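PDB 3OG2: beta-galactosidase from Trichoderma reesei, which probably catalyses the hydrolysis of terminal non-reducing beta-D-galactose residues in beta-D-galactosides. Local coordinates for residues K508-E513 and V635-D640; R537-V540 and L545-Y548; P650-P655 and Y900-S905; L891-P896 and L973-K978. All coordinates share one frame; numbering follows the deposited sequence. Where two conformers were deposited one is given.

Interaction 1. Residues K508-E513 and V635-D640; sequences KAKKIE and VSELGD
The first torsion of Ile512 (chi1 -51°) turns CG1 anti to the carbonyl carbon and puts CG2 beside that carbon, facing Leu638 and Glu637. These two are the central residues of a type I beta turn, Ser636 to Gly639, which packs against edge strand 510-513. The strand lies in the domain 2 family region and the turn in the domain 3 region, so the contact joins the two at the surface. Leu638, with CG anti to its carbonyl carbon (chi1 -65°), brings CD1 to 3.7 Å from Ile512 CG2. The same methyl also meets the carboxylate of Glu637, with CG2 to OE2 at 3.8 Å, the two side chains running antiparallel to one another. With an alanine here in place of Ile512, a gap would probably open beside Leu638 and the Glu637 chain would be freer to turn.

Ser636 OG accepts from Leu638 N at 3.3 Å, an ST turn, and also from Asp640 N at 3.1 Å. The solvent side is polar. Lys510 NZ stays 4.4 Å from Glu637 OE1, too far for a salt bridge, so the attraction is probably modest. One water bridges the two segments: it donates to Ile512 O at 2.7 Å and to Glu637 OE2 at 2.6 Å.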
loop_
_atom_site.group_PDB
_atom_site.type_symbol
_atom_site.label_atom_id
_atom_site.label_comp_id
_atom_site.label_asym_id
_atom_site.label_seq_id
_atom_site.Cartn_x
_atom_site.Cartn_y
_atom_site.Cartn_z
ATOM N N LYS A 508 10.881 41.206 28.170
ATOM C CA LYS A 508 11.813 40.102 28.356
ATOM C C LYS A 508 11.146 38.746 28.253
ATOM O O LYS A 508 9.925 38.663 28.317
ATOM C CB LYS A 508 12.419 40.114 29.759
ATOM C CG LYS A 508 11.325 40.466 30.763
ATOM C CD LYS A 508 11.978 40.913 32.071
ATOM C CE LYS A 508 10.949 41.157 33.165
ATOM N NZ LYS A 508 10.825 40.034 34.124
ATOM N N ALA A 509 12.003 37.739 28.124
ATOM C CA ALA A 509 11.472 36.394 28.031
ATOM C C ALA A 509 10.673 36.015 29.266
ATOM O O ALA A 509 11.009 36.431 30.372
ATOM C CB ALA A 509 12.651 35.442 27.836
ATOM N N LYS A 510 9.643 35.187 29.072
ATOM C CA LYS A 510 8.864 34.679 30.211
ATOM C C LYS A 510 8.821 33.157 30.151
ATOM O O LYS A 510 8.398 32.595 29.160
ATOM C CB LYS A 510 7.450 35.272 30.228
ATOM C CG LYS A 510 6.662 34.971 31.495
ATOM C CD LYS A 510 5.314 35.672 31.579
ATOM C CE LYS A 510 4.359 34.971 32.523
ATOM N NZ LYS A 510 5.019 34.579 33.803
ATOM N N LYS A 511 9.262 32.510 31.219
ATOM C CA LYS A 511 9.193 31.060 31.317
ATOM C C LYS A 511 7.789 30.684 31.740
ATOM O O LYS A 511 7.374 31.170 32.782
ATOM C CB LYS A 511 10.184 30.515 32.337
ATOM C CG LYS A 511 11.630 30.694 31.928
ATOM C CD LYS A 511 12.608 30.122 32.958
ATOM C CE LYS A 511 14.009 30.320 32.381
ATOM N NZ LYS A 511 15.095 29.817 33.244
ATOM N N ILE A 512 7.117 29.880 30.974
ATOM C CA ILE A 512 5.731 29.531 31.285
ATOM C C ILE A 512 5.633 28.140 31.883
ATOM O O ILE A 512 4.904 27.942 32.876
ATOM C CB ILE A 512 4.865 29.621 30.022
ATOM C CG1 ILE A 512 5.038 30.957 29.289
ATOM C CG2 ILE A 512 3.386 29.373 30.304
ATOM C CD1 ILE A 512 4.491 32.109 30.104
ATOM N N GLU A 513 6.341 27.181 31.288
ATOM C CA GLU A 513 6.392 25.830 31.789
ATOM C C GLU A 513 7.838 25.313 31.788
ATOM O O GLU A 513 8.592 25.604 30.847
ATOM C CB GLU A 513 5.623 24.815 30.904
ATOM C CG GLU A 513 4.162 25.094 30.728
ATOM C CD GLU A 513 3.463 24.018 29.902
ATOM O OE1 GLU A 513 4.032 22.976 29.475
ATOM O OE2 GLU A 513 2.244 24.220 29.652
ATOM N N VAL A 635 -8.890 26.699 30.482
ATOM C CA VAL A 635 -8.090 27.634 29.704
ATOM C C VAL A 635 -6.780 27.922 30.405
ATOM O O VAL A 635 -6.758 28.316 31.561
ATOM C CB VAL A 635 -8.849 28.967 29.492
ATOM C CG1 VAL A 635 -8.044 29.925 28.614
ATOM C CG2 VAL A 635 -10.227 28.690 28.934
ATOM N N SER A 636 -5.657 27.779 29.693
ATOM C CA SER A 636 -4.351 28.013 30.245
ATOM C C SER A 636 -4.031 29.494 30.169
ATOM O O SER A 636 -4.727 30.227 29.472
ATOM C CB SER A 636 -3.288 27.189 29.528
ATOM O OG SER A 636 -2.916 27.837 28.313
ATOM N N GLU A 637 -2.998 29.956 30.859
ATOM C CA GLU A 637 -2.635 31.371 30.846
ATOM C C GLU A 637 -2.202 31.831 29.457
ATOM O O GLU A 637 -2.188 33.042 29.245
ATOM C CB GLU A 637 -1.493 31.653 31.842
ATOM C CG GLU A 637 -0.204 30.909 31.572
ATOM C CD GLU A 637 0.866 31.096 32.633
ATOM O OE1 GLU A 637 1.364 32.259 32.790
ATOM O OE2 GLU A 637 1.191 30.063 33.293
ATOM N N LEU A 638 -1.851 30.919 28.570
ATOM C CA LEU A 638 -1.488 31.204 27.181
ATOM C C LEU A 638 -2.700 31.139 26.271
ATOM O O LEU A 638 -2.604 31.321 25.043
ATOM C CB LEU A 638 -0.424 30.187 26.719
ATOM C CG LEU A 638 0.927 30.303 27.461
ATOM C CD1 LEU A 638 1.888 29.258 26.937
ATOM C CD2 LEU A 638 1.445 31.703 27.312
ATOM N N GLY A 639 -3.874 30.791 26.801
ATOM C CA GLY A 639 -5.107 30.762 25.987
ATOM C C GLY A 639 -5.275 29.418 25.294
ATOM O O GLY A 639 -6.085 29.332 24.359
ATOM N N ASP A 640 -4.551 28.366 25.696
ATOM C CA ASP A 640 -4.807 27.038 25.107
ATOM C C ASP A 640 -5.985 26.412 25.848
ATOM O O ASP A 640 -6.249 26.740 27.016
ATOM C CB ASP A 640 -3.562 26.172 25.238
ATOM C CG ASP A 640 -2.371 26.786 24.545
ATOM O OD1 ASP A 640 -2.569 27.471 23.520
ATOM O OD2 ASP A 640 -1.215 26.592 24.927
HETATM O O HOH W 1 3.220 29.107 34.613
#

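Interaction 2. Residues R537-V540 and L545-Y548; sequences RQVV and LVIY
Val546 is met first along strand 545-548: its CG1 lies 3.6 Å from Val539 CG1 on the facing strand. The two strands form an antiparallel beta hairpin. The CA of Val546 also makes a CA-H...O contact with Val540 O.

Ile547 follows, in a hydrogen-bonded pair with Val540. Ile547 N donates to Val540 O at 2.9 Å in a nearly straight bond (174°). Val540 N returns a bond to Ile547 O at 3.1 Å, in the carbonyl plane. Ile547 O is touched a second time, by Val539 CA at 3.3 Å.

Tyr548 comes next, opposite Val539 in a non-hydrogen-bonded pair. Val539 CG1 lies over one face of the ring, offset toward the rim, and Val539 CG2 touches Tyr548 CD2 at 3.8 Å. Arg537 runs alongside the ring, with its CD at the ring edge. A bend at chi3 (76°) turns the guanidinium so that Tyr548 CD2 sits over its face, 3.7 Å from Arg537 NH1. The two planes are 73° apart, so they do not stack. The charge of Arg537 is met by Glu613 and Glu513, and Tyr548 OH bonds to Asp640 and Lys480.

Leu638 covers the side of the hairpin that carries Val539, Val546 and Tyr548. Within its sheet, strand 538-542 lies between 545-551 and edge strand 510-513, while 545-551 pairs in parallel with 481-487.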
loop_
_atom_site.group_PDB
_atom_site.type_symbol
_atom_site.label_atom_id
_atom_site.label_comp_id
_atom_site.label_asym_id
_atom_site.label_seq_id
_atom_site.Cartn_x
_atom_site.Cartn_y
_atom_site.Cartn_z
ATOM N N ARG A 537 7.423 19.025 29.122
ATOM C CA ARG A 537 7.473 20.090 28.149
ATOM C C ARG A 537 8.009 21.384 28.759
ATOM O O ARG A 537 7.730 21.715 29.922
ATOM C CB ARG A 537 6.017 20.316 27.645
ATOM C CG ARG A 537 5.942 21.435 26.632
ATOM C CD ARG A 537 4.615 21.479 25.874
ATOM N NE ARG A 537 3.591 22.045 26.796
ATOM C CZ ARG A 537 2.301 22.062 26.449
ATOM N NH1 ARG A 537 1.872 21.558 25.279
ATOM N NH2 ARG A 537 1.394 22.570 27.255
ATOM N N GLN A 538 8.790 22.142 28.004
ATOM C CA GLN A 538 9.185 23.474 28.382
ATOM C C GLN A 538 8.429 24.473 27.479
ATOM O O GLN A 538 8.247 24.197 26.284
ATOM C CB GLN A 538 10.691 23.703 28.179
ATOM C CG GLN A 538 11.564 22.562 28.663
ATOM C CD GLN A 538 11.507 22.371 30.163
ATOM O OE1 GLN A 538 11.992 23.284 30.886
ATOM N NE2 GLN A 538 11.004 21.219 30.644
ATOM N N VAL A 539 8.020 25.601 28.031
ATOM C CA VAL A 539 7.315 26.582 27.210
ATOM C C VAL A 539 7.872 27.938 27.616
ATOM O O VAL A 539 7.917 28.256 28.805
ATOM C CB VAL A 539 5.787 26.564 27.406
ATOM C CG1 VAL A 539 5.085 27.612 26.514
ATOM C CG2 VAL A 539 5.194 25.192 27.128
ATOM N N VAL A 540 8.252 28.737 26.637
ATOM C CA VAL A 540 8.744 30.086 26.848
ATOM C C VAL A 540 8.010 31.046 25.908
ATOM O O VAL A 540 7.769 30.727 24.738
ATOM C CB VAL A 540 10.276 30.187 26.604
ATOM C CG1 VAL A 540 10.746 31.649 26.707
ATOM C CG2 VAL A 540 11.014 29.284 27.578
ATOM N N LEU A 545 5.623 35.570 20.505
ATOM C CA LEU A 545 6.065 34.223 20.083
ATOM C C LEU A 545 6.055 33.284 21.284
ATOM O O LEU A 545 6.602 33.597 22.330
ATOM C CB LEU A 545 7.483 34.345 19.508
ATOM C CG LEU A 545 8.117 32.993 19.097
ATOM C CD1 LEU A 545 7.341 32.321 17.977
ATOM C CD2 LEU A 545 9.569 33.158 18.733
ATOM N N VAL A 546 5.404 32.141 21.158
ATOM C CA VAL A 546 5.382 31.119 22.210
ATOM C C VAL A 546 6.009 29.859 21.637
ATOM O O VAL A 546 5.574 29.392 20.590
ATOM C CB VAL A 546 3.962 30.842 22.679
ATOM C CG1 VAL A 546 4.059 29.784 23.767
ATOM C CG2 VAL A 546 3.302 32.147 23.125
ATOM N N ILE A 547 7.061 29.391 22.314
ATOM C CA ILE A 547 7.756 28.190 21.852
ATOM C C ILE A 547 7.470 27.041 22.824
ATOM O O ILE A 547 7.696 27.209 24.028
ATOM C CB ILE A 547 9.269 28.403 21.669
ATOM C CG1 ILE A 547 9.573 29.721 20.957
ATOM C CG2 ILE A 547 9.841 27.205 20.921
ATOM C CD1 ILE A 547 10.113 30.841 21.841
ATOM N N TYR A 548 6.981 25.951 22.245
ATOM C CA TYR A 548 6.734 24.709 22.981
ATOM C C TYR A 548 7.861 23.774 22.656
ATOM O O TYR A 548 8.090 23.472 21.463
ATOM C CB TYR A 548 5.402 24.111 22.548
ATOM C CG TYR A 548 4.195 24.958 22.858
ATOM C CD1 TYR A 548 3.902 26.096 22.100
ATOM C CD2 TYR A 548 3.312 24.661 23.885
ATOM C CE1 TYR A 548 2.804 26.886 22.361
ATOM C CE2 TYR A 548 2.197 25.460 24.158
ATOM C CZ TYR A 548 1.947 26.582 23.401
ATOM O OH TYR A 548 0.830 27.367 23.640
#

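Interaction 3. Residues P650-P655 and Y900-S905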
loop_
_atom_site.group_PDB
_atom_site.type_symbol
_atom_site.label_atom_id
_atom_site.label_comp_id
_atom_site.label_asym_id
_atom_site.label_seq_id
_atom_site.Cartn_x
_atom_site.Cartn_y
_atom_site.Cartn_z
ATOM N N PRO A 650 -14.476 -0.323 25.233
ATOM C CA PRO A 650 -15.220 -1.464 25.786
ATOM C C PRO A 650 -14.495 -2.767 25.532
ATOM O O PRO A 650 -13.634 -2.837 24.666
ATOM C CB PRO A 650 -16.533 -1.431 24.992
ATOM C CG PRO A 650 -16.097 -0.875 23.645
ATOM C CD PRO A 650 -15.026 0.152 23.932
ATOM N N HIS A 651 -14.920 -3.758 26.292
ATOM C CA HIS A 651 -14.591 -5.129 26.014
ATOM C C HIS A 651 -15.415 -5.528 24.806
ATOM O O HIS A 651 -16.598 -5.226 24.700
ATOM C CB HIS A 651 -14.980 -6.010 27.210
ATOM C CG HIS A 651 -14.795 -7.467 26.887
ATOM N ND1 HIS A 651 -13.539 -8.037 26.801
ATOM C CD2 HIS A 651 -15.659 -8.458 26.583
ATOM C CE1 HIS A 651 -13.663 -9.323 26.481
ATOM N NE2 HIS A 651 -14.944 -9.622 26.339
ATOM N N VAL A 652 -14.788 -6.232 23.890
ATOM C CA VAL A 652 -15.583 -6.708 22.769
ATOM C C VAL A 652 -15.572 -8.235 22.751
ATOM O O VAL A 652 -14.541 -8.873 22.854
ATOM C CB VAL A 652 -15.018 -6.086 21.499
ATOM C CG1 VAL A 652 -15.173 -6.978 20.284
ATOM C CG2 VAL A 652 -15.733 -4.726 21.316
ATOM N N GLN A 653 -16.772 -8.738 22.611
ATOM C CA GLN A 653 -16.958 -10.165 22.423
ATOM C C GLN A 653 -17.450 -10.401 20.993
ATOM O O GLN A 653 -18.356 -9.778 20.426
ATOM C CB GLN A 653 -17.901 -10.814 23.439
ATOM C CG GLN A 653 -17.296 -11.985 24.191
ATOM C CD GLN A 653 -16.514 -13.034 23.442
ATOM O OE1 GLN A 653 -16.881 -14.230 23.464
ATOM N NE2 GLN A 653 -15.404 -12.693 22.777
ATOM N N VAL A 654 -16.790 -11.353 20.369
ATOM C CA VAL A 654 -17.300 -11.728 19.039
ATOM C C VAL A 654 -17.612 -13.222 19.069
ATOM O O VAL A 654 -17.149 -13.973 19.937
ATOM C CB VAL A 654 -16.315 -11.379 17.910
ATOM C CG1 VAL A 654 -16.189 -9.872 17.705
ATOM C CG2 VAL A 654 -15.011 -12.095 18.210
ATOM N N PRO A 655 -18.437 -13.659 18.142
ATOM C CA PRO A 655 -18.829 -15.071 18.160
ATOM C C PRO A 655 -17.606 -15.970 17.954
ATOM O O PRO A 655 -16.656 -15.591 17.269
ATOM C CB PRO A 655 -19.764 -15.206 16.961
ATOM C CG PRO A 655 -20.152 -13.836 16.584
ATOM C CD PRO A 655 -19.062 -12.916 17.021
ATOM N N TYR A 900 -17.273 2.896 17.219
ATOM C CA TYR A 900 -15.937 2.336 17.335
ATOM C C TYR A 900 -15.499 1.708 16.018
ATOM O O TYR A 900 -16.310 1.076 15.332
ATOM C CB TYR A 900 -15.874 1.187 18.381
ATOM C CG TYR A 900 -16.174 1.759 19.767
ATOM C CD1 TYR A 900 -15.122 2.246 20.528
ATOM C CD2 TYR A 900 -17.453 1.819 20.250
ATOM C CE1 TYR A 900 -15.335 2.786 21.805
ATOM C CE2 TYR A 900 -17.711 2.352 21.505
ATOM C CZ TYR A 900 -16.656 2.825 22.250
ATOM O OH TYR A 900 -16.912 3.362 23.495
ATOM N N ASP A 901 -14.207 1.837 15.763
ATOM C CA ASP A 901 -13.529 1.082 14.679
ATOM C C ASP A 901 -12.945 -0.149 15.348
ATOM O O ASP A 901 -12.015 -0.034 16.185
ATOM C CB ASP A 901 -12.489 1.992 14.070
ATOM C CG ASP A 901 -11.622 1.369 13.008
ATOM O OD1 ASP A 901 -11.779 0.165 12.711
ATOM O OD2 ASP A 901 -10.743 2.072 12.448
ATOM N N ILE A 902 -13.410 -1.331 14.995
ATOM C CA ILE A 902 -12.972 -2.579 15.627
ATOM C C ILE A 902 -12.463 -3.481 14.512
ATOM O O ILE A 902 -13.265 -4.195 13.902
ATOM C CB ILE A 902 -14.106 -3.278 16.404
ATOM C CG1 ILE A 902 -14.727 -2.355 17.464
ATOM C CG2 ILE A 902 -13.614 -4.581 16.997
ATOM C CD1 ILE A 902 -16.082 -2.793 17.997
ATOM N N PRO A 903 -11.187 -3.509 14.207
ATOM C CA PRO A 903 -10.661 -4.397 13.172
ATOM C C PRO A 903 -10.839 -5.882 13.491
ATOM O O PRO A 903 -10.530 -6.311 14.584
ATOM C CB PRO A 903 -9.174 -4.031 13.138
ATOM C CG PRO A 903 -9.131 -2.631 13.667
ATOM C CD PRO A 903 -10.165 -2.610 14.777
ATOM N N LEU A 904 -11.338 -6.624 12.491
ATOM C CA LEU A 904 -11.574 -8.072 12.650
ATOM C C LEU A 904 -10.724 -8.869 11.694
ATOM O O LEU A 904 -10.472 -8.415 10.550
ATOM C CB LEU A 904 -13.046 -8.407 12.380
ATOM C CG LEU A 904 -13.989 -7.858 13.477
ATOM C CD1 LEU A 904 -15.431 -8.218 13.082
ATOM C CD2 LEU A 904 -13.642 -8.389 14.855
ATOM N N SER A 905 -10.303 -10.074 12.104
ATOM C CA SER A 905 -9.522 -10.900 11.207
ATOM C C SER A 905 -9.802 -12.349 11.516
ATOM O O SER A 905 -10.291 -12.660 12.615
ATOM C CB SER A 905 -8.010 -10.682 11.397
ATOM O OG SER A 905 -7.726 -10.784 12.783
#
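Pro650 closes on Tyr900 at the tight end of this contact. Its CD is 3.4 Å from Tyr900 CE1. Its CG stands over the ring face, 4.1 Å from the centroid and 15° off the normal, which makes a CH-pi contact. The first torsion of Tyr900 (chi1 -65°) sets CG anti to the carbonyl carbon and brings the ring up to meet the proline. Tyr900 OH is also hydrogen-bonded to Glu648 O, so the ring is fixed at its far end as well. Losing the Tyr900 ring and hydroxyl to an alanine is likely to leave Pro650 without its aromatic surface and Glu648 O without this bond.

Further along, the segment 650-655 runs as an extended loop roughly alongside strand 900-908 of an all-beta domain. Their end-to-end directions are 32° apart. Val652 CA and Ile902 CA, the closest pair of CA atoms, are still 8.7 Å from each other. Only side chains bridge this distance, and only every second one does so.

The packing is looser here. Val652 CG2 meets Ile902 CD1 at 3.9 Å, the two side chains crossing at a slant. Val654 CG1 reaches Leu904 CD2 at 4.1 Å, the chains passing in opposite directions. Ser977 and Leu975 of strand 973-977 lie beside Val652 and Val654 respectively. His651 and Gln653, between the contacting residues of the loop, are exposed to solvent and do not touch the strand.

Interaction 4. Residues L891-P896 and L973-K978; sequences LPLHLP and LALKSK
Leu975 overlaps two leucines of the facing strand with a single methyl group. Its CD2 is 4.2 Å from Leu893 CD2 and 4.3 Å from Leu891 CD2. The chain of Leu975 carries CG anti to the backbone N (chi1 -172°), which sends its end across toward both partners. Leu891 and Leu893 are two residues apart on strand 883-894, so both point to the same side.

The contact is face-to-face packing between two beta sheets of an all-beta domain. Strand 883-894 belongs to one sheet and strand 973-977 to the other. The nearest CA atoms, those of Leu891 and Leu975, are 10.3 Å apart, a separation spanned by side chains alone. The backbones bond within their own sheets: Leu891 with Asn954 and Leu893 with Gly952 on one side, Ala974 with Val907 and Lys976 with Ser905 on the other. Pro655 adds to this apolar layer by touching Leu891 and Leu893.

All three leucines are buried, whereas His894 and Lys976 on the same strands are exposed. The meeting is between methyl groups only and is fairly loose. It therefore rests on the burial of apolar surface and on dispersion, with no directional bond across this contact.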
loop_
_atom_site.group_PDB
_atom_site.type_symbol
_atom_site.label_atom_id
_atom_site.label_comp_id
_atom_site.label_asym_id
_atom_site.label_seq_id
_atom_site.Cartn_x
_atom_site.Cartn_y
_atom_site.Cartn_z
ATOM N N LEU A 891 -22.536 -15.956 10.033
ATOM C CA LEU A 891 -21.855 -15.285 11.133
ATOM C C LEU A 891 -22.595 -13.995 11.405
ATOM O O LEU A 891 -22.368 -13.015 10.731
ATOM C CB LEU A 891 -20.389 -15.016 10.762
ATOM C CG LEU A 891 -19.581 -14.125 11.719
ATOM C CD1 LEU A 891 -19.483 -14.690 13.113
ATOM C CD2 LEU A 891 -18.193 -13.858 11.083
ATOM N N PRO A 892 -23.486 -13.956 12.385
ATOM C CA PRO A 892 -24.122 -12.698 12.762
ATOM C C PRO A 892 -23.129 -11.849 13.544
ATOM O O PRO A 892 -22.435 -12.381 14.397
ATOM C CB PRO A 892 -25.285 -13.115 13.663
ATOM C CG PRO A 892 -25.366 -14.579 13.517
ATOM C CD PRO A 892 -23.972 -15.077 13.200
ATOM N N LEU A 893 -23.078 -10.565 13.281
ATOM C CA LEU A 893 -22.254 -9.661 14.080
ATOM C C LEU A 893 -23.116 -8.529 14.569
ATOM O O LEU A 893 -24.021 -8.099 13.838
ATOM C CB LEU A 893 -21.131 -9.029 13.243
ATOM C CG LEU A 893 -20.015 -9.996 12.860
ATOM C CD1 LEU A 893 -19.006 -9.282 11.953
ATOM C CD2 LEU A 893 -19.354 -10.599 14.091
ATOM N N HIS A 894 -22.952 -8.037 15.781
ATOM C CA HIS A 894 -23.728 -6.936 16.345
ATOM C C HIS A 894 -22.728 -6.137 17.184
ATOM O O HIS A 894 -22.645 -6.276 18.392
ATOM C CB HIS A 894 -24.923 -7.488 17.163
ATOM C CG HIS A 894 -25.883 -8.192 16.208
ATOM N ND1 HIS A 894 -25.894 -9.579 16.003
ATOM C CD2 HIS A 894 -26.751 -7.715 15.283
ATOM C CE1 HIS A 894 -26.744 -9.911 15.078
ATOM N NE2 HIS A 894 -27.293 -8.791 14.637
ATOM N N LEU A 895 -21.899 -5.371 16.517
ATOM C CA LEU A 895 -20.835 -4.607 17.117
ATOM C C LEU A 895 -21.110 -3.107 17.015
ATOM O O LEU A 895 -21.780 -2.678 16.071
ATOM C CB LEU A 895 -19.499 -4.938 16.378
ATOM C CG LEU A 895 -19.020 -6.379 16.582
ATOM C CD1 LEU A 895 -17.871 -6.681 15.612
ATOM C CD2 LEU A 895 -18.577 -6.624 18.009
ATOM N N PRO A 896 -20.621 -2.297 17.956
ATOM C CA PRO A 896 -20.907 -0.847 17.968
ATOM C C PRO A 896 -20.060 -0.061 16.967
ATOM O O PRO A 896 -19.265 0.804 17.334
ATOM C CB PRO A 896 -20.601 -0.472 19.420
ATOM C CG PRO A 896 -19.452 -1.408 19.787
ATOM C CD PRO A 896 -19.812 -2.702 19.120
ATOM N N LEU A 973 -9.709 -22.200 14.093
ATOM C CA LEU A 973 -10.103 -21.074 13.249
ATOM C C LEU A 973 -10.882 -20.122 14.154
ATOM O O LEU A 973 -11.846 -20.551 14.796
ATOM C CB LEU A 973 -10.952 -21.567 12.089
ATOM C CG LEU A 973 -11.436 -20.475 11.128
ATOM C CD1 LEU A 973 -10.240 -19.849 10.429
ATOM C CD2 LEU A 973 -12.431 -21.093 10.156
ATOM N N ALA A 974 -10.434 -18.870 14.286
ATOM C CA ALA A 974 -11.034 -17.984 15.234
ATOM C C ALA A 974 -11.143 -16.596 14.629
ATOM O O ALA A 974 -10.352 -16.213 13.780
ATOM C CB ALA A 974 -10.184 -17.960 16.505
ATOM N N LEU A 975 -12.124 -15.850 15.067
ATOM C CA LEU A 975 -12.253 -14.442 14.758
ATOM C C LEU A 975 -11.490 -13.676 15.801
ATOM O O LEU A 975 -11.754 -13.909 16.987
ATOM C CB LEU A 975 -13.759 -14.215 14.696
ATOM C CG LEU A 975 -14.279 -12.901 14.220
ATOM C CD1 LEU A 975 -13.897 -12.746 12.742
ATOM C CD2 LEU A 975 -15.777 -12.808 14.451
ATOM N N LYS A 976 -10.609 -12.806 15.423
ATOM C CA LYS A 976 -9.841 -11.965 16.345
ATOM C C LYS A 976 -10.201 -10.499 16.146
ATOM O O LYS A 976 -10.401 -10.018 15.019
ATOM C CB LYS A 976 -8.316 -12.174 16.165
ATOM C CG LYS A 976 -8.036 -13.644 16.483
ATOM C CD LYS A 976 -8.306 -13.992 17.941
ATOM C CE LYS A 976 -7.648 -15.304 18.319
ATOM N NZ LYS A 976 -7.429 -15.462 19.781
ATOM N N SER A 977 -10.255 -9.766 17.255
ATOM C CA SER A 977 -10.501 -8.331 17.198
ATOM C C SER A 977 -9.268 -7.590 17.758
ATOM O O SER A 977 -8.581 -8.093 18.646
ATOM C CB SER A 977 -11.746 -7.910 17.953
ATOM O OG SER A 977 -11.588 -8.271 19.339
ATOM N N LYS A 978 -9.028 -6.397 17.222
ATOM C CA LYS A 978 -8.021 -5.510 17.819
ATOM C C LYS A 978 -8.755 -4.621 18.804
ATOM O O LYS A 978 -9.990 -4.577 18.839
ATOM C CB LYS A 978 -7.315 -4.744 16.731
ATOM C CG LYS A 978 -6.691 -5.623 15.655
ATOM C CD LYS A 978 -5.571 -6.501 16.165
ATOM C CE LYS A 978 -5.214 -7.567 15.114
ATOM N NZ LYS A 978 -4.050 -8.370 15.581
#

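How the interactions relate
Interactions 1 and 2 form one neighbourhood, and interactions 3 and 4 another, with about 26 Å between the nearest atoms of the two. In the first, strands 510-513 and 538-542 are neighbours in one sheet. Interaction 2 is its buried hairpin, held by backbone bonds. Interaction 1 lies at the surface, where a turn joins by apolar contact and a water. Ile512 N and Val539 O, 2.8 Å apart, link the two. In the second pair, strands 900-908 and 973-977 are neighbours, with Ser905 O 2.8 Å from Lys976 N. Interaction 4 is buried leucine packing between sheets. Interaction 3 is only partly buried and adds a proline-aromatic contact.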